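Local coordinates for exopolysaccharide biosynthesis protein (Pantoea stewartii subsp. stewartii DC283, PDB 6TGF) that modifies the bacterium's glycan biofilm, probably by hydrolysing exopolysaccharide, and has a parallel beta-helix fold like that of bacteriophage tailspikes, at residues S192-L197 and G242-G247; L236-F241 and V271-G276; K248-P253 and T277-G282; A254-Y259 and T281-G286; Q267-Q272 and F292-G297. One frame throughout, in Å; residues are numbered along the deposited sequence.

Contact 1: S192-L197 and G242-G247; sequences SWHPGL and GAIADG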
# COMPACT_ATOMS: atom_id res chain seq x y z
N SER B 192 38.90 -19.04 -2.50
CA SER B 192 37.52 -19.43 -2.13
C SER B 192 37.52 -20.11 -0.75
O SER B 192 38.60 -20.51 -0.28
CB SER B 192 36.91 -20.32 -3.19
OG SER B 192 36.67 -21.63 -2.70
N TRP B 193 36.33 -20.24 -0.15
CA TRP B 193 36.11 -20.94 1.14
C TRP B 193 36.49 -22.41 0.98
O TRP B 193 37.41 -22.87 1.68
CB TRP B 193 34.65 -20.77 1.61
CG TRP B 193 34.47 -20.82 3.09
CD1 TRP B 193 34.21 -19.77 3.92
CD2 TRP B 193 34.53 -21.99 3.94
NE1 TRP B 193 34.10 -20.19 5.21
CE2 TRP B 193 34.29 -21.55 5.26
CE3 TRP B 193 34.76 -23.35 3.71
CZ2 TRP B 193 34.27 -22.43 6.34
CZ3 TRP B 193 34.74 -24.22 4.78
CH2 TRP B 193 34.51 -23.76 6.08
N HIS B 194 35.81 -23.12 0.06
CA HIS B 194 36.03 -24.55 -0.28
C HIS B 194 36.96 -24.66 -1.48
O HIS B 194 36.92 -23.82 -2.37
CB HIS B 194 34.69 -25.24 -0.56
CG HIS B 194 33.80 -25.34 0.64
ND1 HIS B 194 34.04 -26.22 1.67
CD2 HIS B 194 32.67 -24.67 0.97
CE1 HIS B 194 33.10 -26.09 2.58
NE2 HIS B 194 32.25 -25.15 2.18
N PRO B 195 37.82 -25.71 -1.56
CA PRO B 195 38.74 -25.86 -2.68
C PRO B 195 38.04 -25.89 -4.05
O PRO B 195 37.21 -26.75 -4.27
CB PRO B 195 39.44 -27.20 -2.42
CG PRO B 195 39.27 -27.44 -0.93
CD PRO B 195 37.95 -26.79 -0.57
N GLY B 196 38.36 -24.91 -4.91
CA GLY B 196 38.04 -24.93 -6.36
C GLY B 196 36.61 -24.52 -6.68
O GLY B 196 36.16 -24.86 -7.80
N LEU B 197 35.91 -23.82 -5.78
CA LEU B 197 34.51 -23.35 -5.99
C LEU B 197 34.47 -21.85 -6.32
O LEU B 197 33.42 -21.38 -6.78
CB LEU B 197 33.68 -23.64 -4.73
CG LEU B 197 33.50 -25.11 -4.34
CD1 LEU B 197 32.30 -25.28 -3.43
CD2 LEU B 197 33.36 -26.00 -5.56
N GLY B 242 30.76 -20.55 4.25
CA GLY B 242 31.09 -21.88 3.70
C GLY B 242 29.91 -22.59 3.07
O GLY B 242 30.02 -23.81 2.83
N ALA B 243 28.81 -21.88 2.78
CA ALA B 243 27.62 -22.43 2.10
C ALA B 243 27.96 -22.68 0.62
O ALA B 243 28.79 -21.93 0.07
CB ALA B 243 26.44 -21.50 2.24
N ILE B 244 27.35 -23.71 0.02
CA ILE B 244 27.52 -24.07 -1.42
C ILE B 244 26.13 -24.11 -2.06
O ILE B 244 25.26 -24.84 -1.55
CB ILE B 244 28.27 -25.41 -1.57
CG1 ILE B 244 29.63 -25.38 -0.87
CG2 ILE B 244 28.41 -25.80 -3.04
CD1 ILE B 244 30.24 -26.75 -0.65
N ALA B 245 25.93 -23.35 -3.15
CA ALA B 245 24.66 -23.23 -3.89
C ALA B 245 24.51 -24.40 -4.87
O ALA B 245 24.38 -24.13 -6.08
CB ALA B 245 24.60 -21.90 -4.59
N ASP B 246 24.54 -25.64 -4.36
CA ASP B 246 24.43 -26.88 -5.17
C ASP B 246 23.15 -27.65 -4.81
O ASP B 246 22.89 -28.68 -5.46
CB ASP B 246 25.68 -27.75 -5.02
CG ASP B 246 25.88 -28.37 -3.65
OD1 ASP B 246 25.07 -28.09 -2.74
OD2 ASP B 246 26.85 -29.14 -3.49
N GLY B 247 22.39 -27.20 -3.80
CA GLY B 247 21.10 -27.78 -3.39
C GLY B 247 21.24 -29.17 -2.79
O GLY B 247 20.19 -29.81 -2.57
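W193 and G242 bring two irregular loops together, with W193 CA 5.7 Å from G242 CA, and the first loop forms a type II beta turn from H194 to L197. G242 lies over the face of the indole. Its CA sits 3.4 Å from the centroid of the five-membered ring of W193, 9° off the ring normal, a CH-pi contact. The indole NE1 bonds to Q215 O. H194 uses its ring edge on the same glycine: NE2 donates to G242 O at 2.7 Å, and the oxygen lies in the imidazole plane.

The loop 192-197 links strands 187-190 and 202-207 of the small mixed sheet that precedes the parallel beta-helix. The loop 242-247 leads into helix 252-265 at the start of that beta-helix. The contact therefore joins two successive parts of an elongated, tailspike-like chain.

W193 CE3 lies over the centre of one imidazole face. I244 CD1 covers the opposite face, 3.9 Å from the centroid of the H194 ring and offset toward the rim. L197 crosses I244 at about a right angle, with L197 CD1 3.7 Å from I244 CG1. An ethanediol, probably from the crystallisation liquor, lies about 3 Å from the H194 side chain (nearest atoms).

Contact 2: L236-F241 and V271-G276; sequences LSLFDF and VQFPAG. With EDO (1,2-ethanediol), chain C.
L238 and P274 are the two bumps of this contact, and each settles on the flat ring of a phenylalanine. The CD1 branch of L238 stands over the centre of the F273 ring, 3.5 Å from its centroid, a CH-pi contact 14° off the ring normal. The same CD1 is 4.0 Å from V271 CG1, so this methyl fills the notch between V271 and F273. P274 lays its CG and CB over one face of F239. With CG anti to the carbonyl carbon (chi1 -77°), F239 sends its ring back toward that proline. S237 lines the other part of the hollow, its OG 4.0 Å from P274 CG.

The backbones meet at one weak hydrogen bond, from L238 N to Q272 O at 2.9 Å. The turn 236-241 is braced from within: S237 N donates to D240 OD2 at 3.0 Å, and D240 also forms a salt bridge with R228. Q272 NE2 reaches F273 O at 3.1 Å, while the amide oxygen of Q272 turns to R294. An ethanediol, probably from the crystallisation liquor, bonds weakly to F241 O.

Strand 271-272 lies in the first coil of the parallel beta-helix, and the turn 236-241 packs at its N-terminal end. L238 also packs on I255 and M258 of helix 252-265, and L236 on W261. F273 continues inward to I295 of strand 290-296 and to T308 and I310 of strand 308-311.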
# COMPACT_ATOMS: atom_id res chain seq x y z
N LEU B 236 28.19 -9.19 2.93
CA LEU B 236 28.51 -10.59 3.32
C LEU B 236 27.33 -11.50 2.95
O LEU B 236 26.18 -11.01 3.00
CB LEU B 236 28.81 -10.67 4.82
CG LEU B 236 30.17 -10.14 5.27
CD1 LEU B 236 30.25 -10.07 6.79
CD2 LEU B 236 31.30 -11.01 4.74
N SER B 237 27.61 -12.75 2.60
CA SER B 237 26.61 -13.81 2.30
C SER B 237 27.05 -15.12 2.95
O SER B 237 28.16 -15.17 3.49
CB SER B 237 26.40 -13.97 0.81
OG SER B 237 27.54 -14.56 0.20
N LEU B 238 26.20 -16.15 2.87
CA LEU B 238 26.46 -17.49 3.47
C LEU B 238 27.63 -18.18 2.76
O LEU B 238 28.22 -19.09 3.37
CB LEU B 238 25.19 -18.35 3.41
CG LEU B 238 24.10 -17.99 4.42
CD1 LEU B 238 22.81 -18.72 4.09
CD2 LEU B 238 24.55 -18.31 5.84
N PHE B 239 27.97 -17.76 1.53
CA PHE B 239 29.17 -18.21 0.78
C PHE B 239 30.42 -17.94 1.63
O PHE B 239 31.33 -18.80 1.64
CB PHE B 239 29.30 -17.52 -0.58
CG PHE B 239 28.40 -18.03 -1.68
CD1 PHE B 239 27.75 -19.26 -1.60
CD2 PHE B 239 28.23 -17.29 -2.84
CE1 PHE B 239 26.94 -19.71 -2.63
CE2 PHE B 239 27.42 -17.74 -3.87
CZ PHE B 239 26.77 -18.95 -3.76
N ASP B 240 30.46 -16.80 2.32
CA ASP B 240 31.59 -16.37 3.19
C ASP B 240 31.67 -17.26 4.43
O ASP B 240 32.77 -17.31 5.03
CB ASP B 240 31.46 -14.89 3.58
CG ASP B 240 31.51 -13.94 2.40
OD1 ASP B 240 32.47 -14.04 1.61
OD2 ASP B 240 30.58 -13.12 2.27
N PHE B 241 30.57 -17.92 4.81
CA PHE B 241 30.48 -18.82 5.99
C PHE B 241 30.50 -20.29 5.54
O PHE B 241 30.28 -21.17 6.39
CB PHE B 241 29.25 -18.46 6.83
CG PHE B 241 29.43 -17.19 7.63
CD1 PHE B 241 29.23 -15.95 7.05
CD2 PHE B 241 29.82 -17.24 8.96
CE1 PHE B 241 29.40 -14.79 7.78
CE2 PHE B 241 29.99 -16.08 9.70
CZ PHE B 241 29.78 -14.85 9.11
N VAL B 271 21.25 -13.30 8.66
CA VAL B 271 21.47 -14.42 7.70
C VAL B 271 21.09 -13.95 6.29
O VAL B 271 19.90 -13.71 6.04
CB VAL B 271 20.67 -15.68 8.10
CG1 VAL B 271 21.01 -16.87 7.21
CG2 VAL B 271 20.88 -16.04 9.56
N GLN B 272 22.08 -13.85 5.40
CA GLN B 272 21.92 -13.41 3.98
C GLN B 272 22.34 -14.55 3.05
O GLN B 272 23.55 -14.87 3.02
CB GLN B 272 22.74 -12.15 3.71
CG GLN B 272 22.58 -11.60 2.30
CD GLN B 272 21.17 -11.13 2.03
OE1 GLN B 272 20.59 -10.38 2.81
NE2 GLN B 272 20.61 -11.56 0.91
N PHE B 273 21.38 -15.14 2.33
CA PHE B 273 21.62 -16.12 1.23
C PHE B 273 22.03 -15.37 -0.03
O PHE B 273 21.48 -14.31 -0.33
CB PHE B 273 20.36 -16.92 0.91
CG PHE B 273 20.00 -18.00 1.89
CD1 PHE B 273 19.18 -17.73 2.98
CD2 PHE B 273 20.43 -19.31 1.71
CE1 PHE B 273 18.82 -18.73 3.87
CE2 PHE B 273 20.08 -20.30 2.60
CZ PHE B 273 19.27 -20.01 3.68
N PRO B 274 23.00 -15.89 -0.81
CA PRO B 274 23.18 -15.45 -2.20
C PRO B 274 22.13 -16.16 -3.06
O PRO B 274 21.42 -17.00 -2.54
CB PRO B 274 24.62 -15.85 -2.53
CG PRO B 274 24.93 -17.01 -1.60
CD PRO B 274 23.98 -16.91 -0.42
N ALA B 275 22.04 -15.81 -4.35
CA ALA B 275 21.12 -16.44 -5.32
C ALA B 275 21.51 -17.91 -5.49
O ALA B 275 22.72 -18.21 -5.44
CB ALA B 275 21.16 -15.69 -6.64
N GLY B 276 20.52 -18.79 -5.66
CA GLY B 276 20.72 -20.23 -5.92
C GLY B 276 19.84 -21.12 -5.05
O GLY B 276 19.07 -20.57 -4.24
C1 EDO C . 30.13 -24.62 6.23
O1 EDO C . 30.27 -24.31 7.61
C2 EDO C . 31.34 -25.27 5.66
O2 EDO C . 31.24 -26.68 5.50

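Contact 3: K248-P253 and T277-G282; sequences KTDSAP and TFFVTG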
# COMPACT_ATOMS: atom_id res chain seq x y z
N LYS B 248 22.47 -29.62 -2.50
CA LYS B 248 22.79 -30.97 -1.96
C LYS B 248 23.49 -30.83 -0.61
O LYS B 248 23.01 -31.45 0.37
CB LYS B 248 23.70 -31.74 -2.91
CG LYS B 248 23.16 -31.99 -4.31
CD LYS B 248 21.71 -32.37 -4.35
CE LYS B 248 21.31 -33.04 -5.64
NZ LYS B 248 19.93 -33.57 -5.57
N THR B 249 24.59 -30.08 -0.56
CA THR B 249 25.45 -29.88 0.64
C THR B 249 24.66 -29.10 1.69
O THR B 249 24.14 -28.01 1.36
CB THR B 249 26.75 -29.16 0.28
OG1 THR B 249 27.29 -29.75 -0.90
CG2 THR B 249 27.77 -29.21 1.40
N ASP B 250 24.57 -29.65 2.91
CA ASP B 250 23.87 -29.02 4.06
C ASP B 250 24.57 -27.69 4.38
O ASP B 250 25.77 -27.71 4.71
CB ASP B 250 23.84 -29.95 5.27
CG ASP B 250 22.96 -29.47 6.41
OD1 ASP B 250 22.20 -28.49 6.21
OD2 ASP B 250 23.03 -30.08 7.50
N SER B 251 23.83 -26.58 4.27
CA SER B 251 24.31 -25.20 4.56
C SER B 251 23.81 -24.74 5.93
O SER B 251 23.90 -23.53 6.21
CB SER B 251 23.89 -24.25 3.46
OG SER B 251 22.48 -24.23 3.31
N ALA B 252 23.31 -25.66 6.76
CA ALA B 252 22.87 -25.40 8.15
C ALA B 252 24.04 -24.90 8.98
O ALA B 252 23.90 -23.91 9.70
CB ALA B 252 22.23 -26.63 8.76
N PRO B 253 25.24 -25.53 8.92
CA PRO B 253 26.41 -25.04 9.65
C PRO B 253 26.74 -23.58 9.34
O PRO B 253 27.03 -22.84 10.27
CB PRO B 253 27.55 -25.97 9.19
CG PRO B 253 26.85 -27.23 8.76
CD PRO B 253 25.54 -26.76 8.16
N THR B 277 19.96 -22.44 -5.21
CA THR B 277 19.24 -23.47 -4.43
C THR B 277 20.15 -23.97 -3.30
O THR B 277 21.30 -24.35 -3.61
CB THR B 277 18.78 -24.62 -5.33
OG1 THR B 277 18.00 -24.06 -6.39
CG2 THR B 277 17.96 -25.66 -4.60
N PHE B 278 19.66 -23.97 -2.06
CA PHE B 278 20.43 -24.35 -0.84
C PHE B 278 19.69 -25.45 -0.07
O PHE B 278 18.46 -25.34 0.11
CB PHE B 278 20.65 -23.12 0.04
CG PHE B 278 21.57 -22.10 -0.57
CD1 PHE B 278 21.10 -21.17 -1.48
CD2 PHE B 278 22.92 -22.07 -0.24
CE1 PHE B 278 21.95 -20.24 -2.05
CE2 PHE B 278 23.77 -21.14 -0.81
CZ PHE B 278 23.28 -20.22 -1.72
N PHE B 279 20.43 -26.47 0.36
CA PHE B 279 19.95 -27.56 1.25
C PHE B 279 20.20 -27.16 2.71
O PHE B 279 21.36 -26.86 3.06
CB PHE B 279 20.63 -28.89 0.91
CG PHE B 279 20.19 -30.04 1.77
CD1 PHE B 279 18.87 -30.48 1.75
CD2 PHE B 279 21.08 -30.69 2.61
CE1 PHE B 279 18.46 -31.54 2.54
CE2 PHE B 279 20.67 -31.75 3.40
CZ PHE B 279 19.36 -32.17 3.37
N VAL B 280 19.14 -27.15 3.52
CA VAL B 280 19.16 -26.70 4.94
C VAL B 280 18.42 -27.73 5.80
O VAL B 280 17.21 -27.90 5.59
CB VAL B 280 18.53 -25.29 5.09
CG1 VAL B 280 18.58 -24.80 6.53
CG2 VAL B 280 19.18 -24.28 4.16
N THR B 281 19.14 -28.39 6.72
CA THR B 281 18.55 -29.23 7.79
C THR B 281 18.03 -28.31 8.90
O THR B 281 18.53 -27.17 9.00
CB THR B 281 19.56 -30.26 8.33
OG1 THR B 281 20.74 -29.56 8.74
CG2 THR B 281 19.92 -31.31 7.32
N GLY B 282 17.07 -28.79 9.70
CA GLY B 282 16.43 -28.05 10.80
C GLY B 282 17.44 -27.28 11.64
O GLY B 282 18.29 -27.92 12.29
O HOH W 1 23.35 -26.19 -0.31
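D250 and T281 meet at an Asx turn that opens helix 252-265 and fastens it to the chain leaving strand 276-279. CG of D250 is anti to the backbone N (chi1 -171°), which carries the carboxylate across to T281. There OD1 of D250 accepts from two backbone groups on opposite faces of its plane. A252 N, two residues on, makes the Asx turn with D250 OD1 at 3.1 Å. T281 N reaches the same D250 OD1 at 3.1 Å in a nearly straight bond (166°). The other oxygen, D250 OD2, accepts from T281 OG1 at 2.7 Å on its syn side. Three bonds thus fix the rotation of the carboxylate.

Strand 276-279 lies in the first coils of the parallel beta-helix, where F278 and V280 bond through their backbones to the next coil at strand 308-311. The connection that enters helix 252-265 runs beside this strand.

F279 O is the second polar anchor. S251 N approaches it at 2.8 Å, nearly along the C=O axis. S251 OG adds a bond to F279 O at 2.9 Å, coming from above the carbonyl plane. S251 holds the N-cap position, yet its hydroxyl serves the strand instead of capping the helix. One water spans the backbones on this side: it donates to T249 O and accepts from F279 N at 3.0 Å. The ring of F279 lies against the backbone of 248-250, with the D250 N in its plane at the edge and D250 CB 3.9 Å from F279 CD2.

Contact 4: A254-Y259 and T281-G286; sequences AIKAMY and TGCDFG
Y259 and F285 lead the packing of helix 252-265 against the first strand of the parallel beta-helix sheet that begins with 283-284. The helix lies at the N-terminal end of the beta-helix, consistent with a capping helix.

The aromatic part is one oblique ring pair. The centroids of the Y259 and F285 rings are 4.4 Å apart and their planes meet at 50°. Y259 has CG anti to the backbone N (chi1 -177°), which points its ring away from the helix toward F285. Both rings also meet F293, so the pair belongs to a cluster of three aromatic side chains.

The aliphatic part sits one helical turn earlier. I255 CG2 lies in the plane of the F285 ring, at its edge, 4.0 Å from F285 CZ. The same methyl is 4.1 Å from C283 SG, so it bridges C283 and F285, whose side chains both point toward the helix. K256 adds its aliphatic chain, with CG 4.2 Å from F285 CE1. C283 and F285 in turn pack on F320 and V322 of the next coil.

The polar part is slight, and no direct hydrogen bond joins the two segments. F285 O accepts from R290 NH1. It also accepts from a water at 2.7 Å, and that water makes a weak hydrogen bond of 3.5 Å with Y259 OH.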
# COMPACT_ATOMS: atom_id res chain seq x y z
N ALA B 254 26.71 -23.21 8.06
CA ALA B 254 26.97 -21.84 7.55
C ALA B 254 25.93 -20.87 8.12
O ALA B 254 26.32 -19.80 8.63
CB ALA B 254 26.97 -21.83 6.04
N ILE B 255 24.65 -21.25 8.05
CA ILE B 255 23.49 -20.44 8.54
C ILE B 255 23.65 -20.22 10.05
O ILE B 255 23.44 -19.08 10.50
CB ILE B 255 22.15 -21.13 8.18
CG1 ILE B 255 21.90 -21.08 6.67
CG2 ILE B 255 21.00 -20.51 8.97
CD1 ILE B 255 20.81 -22.02 6.20
N LYS B 256 24.00 -21.27 10.80
CA LYS B 256 24.24 -21.22 12.27
C LYS B 256 25.45 -20.33 12.57
O LYS B 256 25.37 -19.54 13.53
CB LYS B 256 24.44 -22.63 12.83
CG LYS B 256 23.19 -23.51 12.84
CD LYS B 256 23.32 -24.72 13.74
CE LYS B 256 22.25 -25.76 13.50
NZ LYS B 256 22.80 -26.97 12.83
N ALA B 257 26.52 -20.45 11.77
CA ALA B 257 27.78 -19.68 11.92
C ALA B 257 27.52 -18.19 11.69
O ALA B 257 27.91 -17.38 12.55
CB ALA B 257 28.82 -20.21 10.97
N MET B 258 26.88 -17.85 10.56
CA MET B 258 26.58 -16.45 10.16
C MET B 258 25.61 -15.83 11.17
O MET B 258 25.77 -14.63 11.47
CB MET B 258 25.97 -16.37 8.76
CG MET B 258 25.85 -14.95 8.24
SD MET B 258 25.35 -14.85 6.51
CE MET B 258 25.70 -13.13 6.17
N TYR B 259 24.66 -16.61 11.68
CA TYR B 259 23.67 -16.16 12.70
C TYR B 259 24.41 -15.77 13.98
O TYR B 259 24.27 -14.63 14.44
CB TYR B 259 22.63 -17.24 13.02
CG TYR B 259 21.59 -16.76 14.00
CD1 TYR B 259 20.80 -15.67 13.69
CD2 TYR B 259 21.43 -17.34 15.24
CE1 TYR B 259 19.85 -15.19 14.57
CE2 TYR B 259 20.48 -16.88 16.14
CZ TYR B 259 19.68 -15.80 15.80
OH TYR B 259 18.74 -15.31 16.66
N THR B 281 19.14 -28.39 6.72
CA THR B 281 18.55 -29.23 7.79
C THR B 281 18.03 -28.31 8.90
O THR B 281 18.53 -27.17 9.00
CB THR B 281 19.56 -30.26 8.33
OG1 THR B 281 20.74 -29.56 8.74
CG2 THR B 281 19.92 -31.31 7.32
N GLY B 282 17.07 -28.79 9.70
CA GLY B 282 16.43 -28.05 10.80
C GLY B 282 17.44 -27.28 11.64
O GLY B 282 18.29 -27.92 12.29
N CYS B 283 17.35 -25.94 11.62
CA CYS B 283 18.19 -25.01 12.42
C CYS B 283 17.40 -24.56 13.66
O CYS B 283 16.36 -23.91 13.48
CB CYS B 283 18.61 -23.79 11.60
SG CYS B 283 19.80 -24.18 10.29
N ASP B 284 17.89 -24.91 14.85
CA ASP B 284 17.25 -24.59 16.16
C ASP B 284 18.02 -23.44 16.83
O ASP B 284 19.12 -23.70 17.36
CB ASP B 284 17.16 -25.83 17.05
CG ASP B 284 16.16 -25.71 18.19
OD1 ASP B 284 16.08 -24.62 18.79
OD2 ASP B 284 15.47 -26.71 18.46
N PHE B 285 17.47 -22.23 16.78
CA PHE B 285 17.93 -21.03 17.53
C PHE B 285 16.95 -20.78 18.69
O PHE B 285 16.67 -19.60 19.01
CB PHE B 285 18.02 -19.81 16.62
CG PHE B 285 18.61 -20.07 15.25
CD1 PHE B 285 19.98 -20.25 15.10
CD2 PHE B 285 17.81 -20.11 14.13
CE1 PHE B 285 20.52 -20.48 13.84
CE2 PHE B 285 18.35 -20.34 12.87
CZ PHE B 285 19.71 -20.52 12.73
N GLY B 286 16.46 -21.86 19.31
CA GLY B 286 15.29 -21.84 20.21
C GLY B 286 15.66 -21.59 21.66
O GLY B 286 16.87 -21.48 21.97
O HOH W 2 16.10 -17.28 17.77

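Contact 5: Q267-Q272 and F292-G297; sequences QPICVQ and FFRISG
R294 runs extended from CG to NE, with CG anti to the backbone N (chi1 174°), and this carries its guanidinium across to segment 267-272, where it meets I269 and Q272. The Q272 chain bends at chi2 (65°), which turns its amide back to meet it. R294 grips Q272 OE1 end-on with two nitrogens: NH2 to OE1 at 2.9 Å and NH1 to OE1 at 3.2 Å. That oxygen lies in the guanidinium plane, though the amide is turned 44° from it. Q272 NE2, which also donates to F273 O, makes a weak bond of 3.2 Å to G297 O. R294 NH1 also donates to I269 O, in the carbonyl plane and on a lone pair.

The backbones pair as parallel strands, as in neighbouring coils of a beta-helix. V271 N donates to R294 O at 3.3 Å, and S296 N to V271 O at 3.2 Å. V271 and I295 lie side by side, with V271 CG1 3.9 Å from I295 CD1. C270 SG stands above the face of F293 and takes a weak bond from R294 N.

R294 NH2 also bonds to N301 OD1 of a neighbouring subunit. In these bonds NH1 and NH2 meet neutral oxygens; E328 also packs on R294 and would probably favour its positive charge. Two nitrogens on one oxygen fix the rotation of the Q272 amide, and the same arginine links the strand pair to the neighbouring subunit.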
# COMPACT_ATOMS: atom_id res chain seq x y z
N GLN B 267 25.28 -7.22 14.29
CA GLN B 267 25.12 -6.79 12.87
C GLN B 267 23.73 -7.19 12.40
O GLN B 267 23.42 -8.37 12.33
CB GLN B 267 26.22 -7.39 11.99
CG GLN B 267 27.47 -6.53 11.90
CD GLN B 267 27.25 -5.26 11.11
OE1 GLN B 267 26.23 -5.08 10.45
NE2 GLN B 267 28.22 -4.36 11.17
N PRO B 268 22.85 -6.22 12.06
CA PRO B 268 21.45 -6.52 11.74
C PRO B 268 21.21 -7.38 10.48
O PRO B 268 20.12 -7.94 10.40
CB PRO B 268 20.81 -5.13 11.54
CG PRO B 268 21.96 -4.20 11.24
CD PRO B 268 23.14 -4.77 12.00
N ILE B 269 22.18 -7.48 9.56
CA ILE B 269 22.03 -8.26 8.29
C ILE B 269 21.67 -9.71 8.64
O ILE B 269 20.92 -10.34 7.87
CB ILE B 269 23.27 -8.19 7.38
CG1 ILE B 269 22.94 -8.70 5.98
CG2 ILE B 269 24.46 -8.92 8.01
CD1 ILE B 269 24.12 -8.93 5.07
N CYS B 270 22.21 -10.22 9.75
CA CYS B 270 21.87 -11.55 10.32
C CYS B 270 22.23 -12.63 9.28
O CYS B 270 23.44 -12.81 9.04
CB CYS B 270 20.40 -11.56 10.75
SG CYS B 270 19.96 -12.92 11.85
N VAL B 271 21.25 -13.30 8.66
CA VAL B 271 21.47 -14.42 7.70
C VAL B 271 21.09 -13.95 6.29
O VAL B 271 19.90 -13.71 6.04
CB VAL B 271 20.67 -15.68 8.10
CG1 VAL B 271 21.01 -16.87 7.21
CG2 VAL B 271 20.88 -16.04 9.56
N GLN B 272 22.08 -13.85 5.40
CA GLN B 272 21.92 -13.41 3.98
C GLN B 272 22.34 -14.55 3.05
O GLN B 272 23.55 -14.87 3.02
CB GLN B 272 22.74 -12.15 3.71
CG GLN B 272 22.58 -11.60 2.30
CD GLN B 272 21.17 -11.13 2.03
OE1 GLN B 272 20.59 -10.38 2.81
NE2 GLN B 272 20.61 -11.56 0.91
N PHE B 292 16.48 -9.76 17.64
CA PHE B 292 16.40 -9.78 16.15
C PHE B 292 16.64 -11.19 15.60
O PHE B 292 17.52 -11.91 16.11
CB PHE B 292 17.43 -8.82 15.56
CG PHE B 292 16.87 -7.54 15.02
CD1 PHE B 292 16.18 -6.66 15.84
CD2 PHE B 292 17.04 -7.19 13.69
CE1 PHE B 292 15.66 -5.47 15.34
CE2 PHE B 292 16.53 -6.01 13.19
CZ PHE B 292 15.84 -5.15 14.01
N PHE B 293 15.85 -11.56 14.58
CA PHE B 293 16.16 -12.63 13.60
C PHE B 293 15.74 -12.16 12.21
O PHE B 293 14.52 -12.12 11.93
CB PHE B 293 15.47 -13.95 13.95
CG PHE B 293 15.87 -15.09 13.05
CD1 PHE B 293 15.22 -15.31 11.84
CD2 PHE B 293 16.90 -15.94 13.40
CE1 PHE B 293 15.60 -16.35 11.01
CE2 PHE B 293 17.28 -16.99 12.57
CZ PHE B 293 16.63 -17.19 11.37
N ARG B 294 16.71 -11.81 11.37
CA ARG B 294 16.49 -11.49 9.93
C ARG B 294 17.04 -12.66 9.10
O ARG B 294 18.08 -13.22 9.47
CB ARG B 294 17.17 -10.17 9.56
CG ARG B 294 17.11 -9.84 8.07
CD ARG B 294 17.95 -8.63 7.73
NE ARG B 294 17.99 -8.37 6.29
CZ ARG B 294 18.75 -9.02 5.41
NH1 ARG B 294 19.54 -10.01 5.79
NH2 ARG B 294 18.70 -8.69 4.13
N ILE B 295 16.33 -13.01 8.02
CA ILE B 295 16.77 -14.02 7.02
C ILE B 295 16.20 -13.60 5.66
O ILE B 295 14.99 -13.32 5.58
CB ILE B 295 16.36 -15.44 7.46
CG1 ILE B 295 17.05 -16.52 6.62
CG2 ILE B 295 14.85 -15.62 7.47
CD1 ILE B 295 17.21 -17.84 7.34
N SER B 296 17.06 -13.51 4.64
CA SER B 296 16.71 -12.95 3.31
C SER B 296 17.48 -13.68 2.20
O SER B 296 18.65 -14.03 2.42
CB SER B 296 16.98 -11.47 3.26
OG SER B 296 16.42 -10.88 2.09
N GLY B 297 16.81 -13.91 1.06
CA GLY B 297 17.44 -14.38 -0.19
C GLY B 297 17.98 -13.22 -1.00
O GLY B 297 17.80 -12.06 -0.57

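Helix 252-265 ties the set together: contacts 3 and 4 use it directly, and contact 2 packs on it. Contact 1 reaches back to the sheet that precedes the beta-helix and passes into contact 2 through a probable hydrogen bond from A243 N to L238 O (2.9 Å). Contacts 2 and 5 share V271 and Q272, with centres about 10 Å apart, and a probable hydrogen bond joins F273 N to S296 O at 2.9 Å. Contacts 3 and 4 share T281 and G282. Contacts 4 and 5 touch where Y259 and F285 meet F293. Contacts 1 and 5 do not touch; their centres are about 20 Å apart. Ethanediol, probably from the crystallisation liquor, lies beside contacts 1 and 2 and does not by itself mark an active site.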